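Local coordinates for Hit-like protein involved in cell-cycle regulation (Bartonella henselae, PDB 3LB5) that probably binds nucleotides as a histidine triad (HIT/HINT-like) protein and may take part in cell-cycle regulation, at residues 33-38 and 42-47. Sequence-based numbering, arbitrary orientation.
Sequences AKLIRN and SVRVYE
Arg-44 NH1 is gripped from two sides as its guanidinium reaches the C-terminal end of the helix that carries Leu-35: it gives a hydrogen bond to a water and forms a salt bridge with Glu-47. The water donates to Ile-36 O over 2.6 Å, linking helix to strand. Glu-47 OE2 lies 3.1 Å from Arg-44 NH1, in the guanidinium plane, although the carboxylate receives the N-H from well above its own plane. Next along the guanidinium edge, Arg-44 NE donates a nearly straight bond (163°) to Ser-42 OG. With three in-plane partners, the group has its rotation largely fixed.

Arg-44 extends from CG to NE with all bonds anti, which carries NH2 to the helix end. There Leu-35 O approaches the guanidinium edge at 3.1 Å from NH2, at an angle too poor for a hydrogen bond; this carbonyl already accepts from Asn-38 N. Such closeness of a positive group to C-terminal carbonyls would suit the helix dipole. Asn-38 completes a Schellman motif at positive phi, and its OD1 comes to 3.4 Å from Arg-44 NH2, with the amide and guanidinium planes 16° apart.

The Leu-35 side chain, with CG anti to the backbone N (chi1 -178°), packs CD1 3.5 Å from Ser-42 CB and slides past Arg-44 in the opposite direction, CD2 lying 3.6 Å from Arg-44 NH2. It is also about 4 Å from a bound unidentified ligand, so the helix end borders that site.

The contact closes the short connection from helix 31-36 to strand 44-47, an outermost strand of the antiparallel sheet within this chain. Leu-35 packs on Phe-54 and Arg-44 on Ile-52, both of the adjacent strand 51-55, while Val-43 and Val-45 turn to helix 147-160.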
loop_
_atom_site.group_PDB
_atom_site.type_symbol
_atom_site.label_atom_id
_atom_site.label_comp_id
_atom_site.label_asym_id
_atom_site.label_seq_id
_atom_site.Cartn_x
_atom_site.Cartn_y
_atom_site.Cartn_z
ATOM N N ALA B 33 -11.790 -8.857 -12.463
ATOM C CA ALA B 33 -11.497 -9.822 -13.542
ATOM C C ALA B 33 -12.396 -9.567 -14.774
ATOM O O ALA B 33 -11.958 -9.677 -15.926
ATOM C CB ALA B 33 -11.717 -11.231 -13.049
ATOM N N LYS B 34 -13.658 -9.244 -14.510
ATOM C CA LYS B 34 -14.621 -8.916 -15.586
ATOM C C LYS B 34 -14.213 -7.634 -16.320
ATOM O O LYS B 34 -14.291 -7.586 -17.531
ATOM C CB LYS B 34 -16.054 -8.813 -15.044
ATOM C CG LYS B 34 -16.652 -10.136 -14.644
ATOM C CD LYS B 34 -18.170 -9.992 -14.362
ATOM C CE LYS B 34 -18.971 -11.126 -14.950
ATOM N NZ LYS B 34 -18.974 -11.114 -16.452
ATOM N N LEU B 35 -13.756 -6.613 -15.587
ATOM C CA LEU B 35 -13.212 -5.369 -16.177
ATOM C C LEU B 35 -12.023 -5.679 -17.109
ATOM O O LEU B 35 -11.977 -5.221 -18.258
ATOM C CB LEU B 35 -12.755 -4.424 -15.035
ATOM C CG LEU B 35 -12.178 -3.016 -15.291
ATOM C CD1 LEU B 35 -12.294 -2.157 -14.012
ATOM C CD2 LEU B 35 -10.723 -3.060 -15.765
ATOM N N ILE B 36 -11.073 -6.465 -16.601
ATOM C CA ILE B 36 -9.877 -6.858 -17.372
ATOM C C ILE B 36 -10.261 -7.531 -18.685
ATOM O O ILE B 36 -9.667 -7.230 -19.716
ATOM C CB ILE B 36 -8.953 -7.770 -16.552
ATOM C CG1 ILE B 36 -8.382 -6.977 -15.360
ATOM C CG2 ILE B 36 -7.834 -8.422 -17.455
ATOM C CD1 ILE B 36 -7.876 -7.859 -14.201
ATOM N N ARG B 37 -11.239 -8.435 -18.647
ATOM C CA ARG B 37 -11.738 -9.108 -19.857
ATOM C C ARG B 37 -12.708 -8.288 -20.706
ATOM O O ARG B 37 -13.280 -8.815 -21.671
ATOM C CB ARG B 37 -12.402 -10.443 -19.508
ATOM C CG ARG B 37 -11.479 -11.504 -18.908
ATOM C CD ARG B 37 -12.164 -12.872 -18.883
ATOM N NE ARG B 37 -13.429 -12.797 -18.152
ATOM C CZ ARG B 37 -13.564 -13.007 -16.846
ATOM N NH1 ARG B 37 -12.498 -13.346 -16.108
ATOM N NH2 ARG B 37 -14.770 -12.869 -16.286
ATOM N N ASN B 38 -12.917 -7.018 -20.355
ATOM C CA ASN B 38 -13.753 -6.125 -21.158
ATOM C C ASN B 38 -15.233 -6.488 -21.133
ATOM O O ASN B 38 -15.972 -6.267 -22.119
ATOM C CB ASN B 38 -13.208 -6.068 -22.595
ATOM C CG ASN B 38 -11.809 -5.505 -22.640
ATOM O OD1 ASN B 38 -11.595 -4.358 -22.243
ATOM N ND2 ASN B 38 -10.841 -6.306 -23.100
ATOM N N SER B 42 -15.095 0.635 -17.656
ATOM C CA SER B 42 -14.312 1.329 -16.650
ATOM C C SER B 42 -13.895 2.698 -17.196
ATOM O O SER B 42 -14.005 2.973 -18.406
ATOM C CB SER B 42 -13.105 0.505 -16.188
ATOM O OG SER B 42 -12.414 -0.113 -17.276
ATOM N N VAL B 43 -13.449 3.566 -16.297
ATOM C CA VAL B 43 -12.925 4.848 -16.703
ATOM C C VAL B 43 -11.440 4.731 -16.422
ATOM O O VAL B 43 -10.989 4.918 -15.291
ATOM C CB VAL B 43 -13.580 6.024 -15.923
ATOM C CG1 VAL B 43 -13.019 7.355 -16.415
ATOM C CG2 VAL B 43 -15.088 5.992 -16.094
ATOM N N ARG B 44 -10.698 4.363 -17.457
ATOM C CA ARG B 44 -9.287 4.055 -17.311
ATOM C C ARG B 44 -8.452 5.323 -17.477
ATOM O O ARG B 44 -8.723 6.133 -18.356
ATOM C CB ARG B 44 -8.876 3.023 -18.364
ATOM C CG ARG B 44 -9.694 1.730 -18.296
ATOM C CD ARG B 44 -9.134 0.631 -19.202
ATOM N NE ARG B 44 -9.997 -0.546 -19.104
ATOM C CZ ARG B 44 -9.688 -1.762 -19.540
ATOM N NH1 ARG B 44 -8.521 -2.004 -20.137
ATOM N NH2 ARG B 44 -10.559 -2.742 -19.387
ATOM N N VAL B 45 -7.448 5.485 -16.622
ATOM C CA VAL B 45 -6.534 6.615 -16.719
ATOM C C VAL B 45 -5.166 6.210 -17.294
ATOM O O VAL B 45 -4.476 7.031 -17.879
ATOM C CB VAL B 45 -6.375 7.371 -15.368
ATOM C CG1 VAL B 45 -7.714 7.948 -14.916
ATOM C CG2 VAL B 45 -5.818 6.484 -14.271
ATOM N N TYR B 46 -4.791 4.950 -17.138
ATOM C CA TYR B 46 -3.477 4.474 -17.566
ATOM C C TYR B 46 -3.548 2.960 -17.714
ATOM O O TYR B 46 -4.315 2.289 -17.015
ATOM C CB TYR B 46 -2.376 4.885 -16.549
ATOM C CG TYR B 46 -1.009 4.239 -16.767
ATOM C CD1 TYR B 46 -0.144 4.713 -17.746
ATOM C CD2 TYR B 46 -0.587 3.163 -15.983
ATOM C CE1 TYR B 46 1.106 4.124 -17.961
ATOM C CE2 TYR B 46 0.665 2.555 -16.194
ATOM C CZ TYR B 46 1.503 3.048 -17.188
ATOM O OH TYR B 46 2.745 2.477 -17.412
ATOM N N GLU B 47 -2.743 2.439 -18.638
ATOM C CA GLU B 47 -2.697 1.021 -18.922
ATOM C C GLU B 47 -1.364 0.691 -19.613
ATOM O O GLU B 47 -0.891 1.453 -20.437
ATOM C CB GLU B 47 -3.885 0.668 -19.827
ATOM C CG GLU B 47 -4.067 -0.805 -20.122
ATOM C CD GLU B 47 -5.330 -1.118 -20.920
ATOM O OE1 GLU B 47 -5.446 -2.284 -21.338
ATOM O OE2 GLU B 47 -6.205 -0.227 -21.107
HETATM O O HOH W 1 -8.402 -5.081 -20.375
#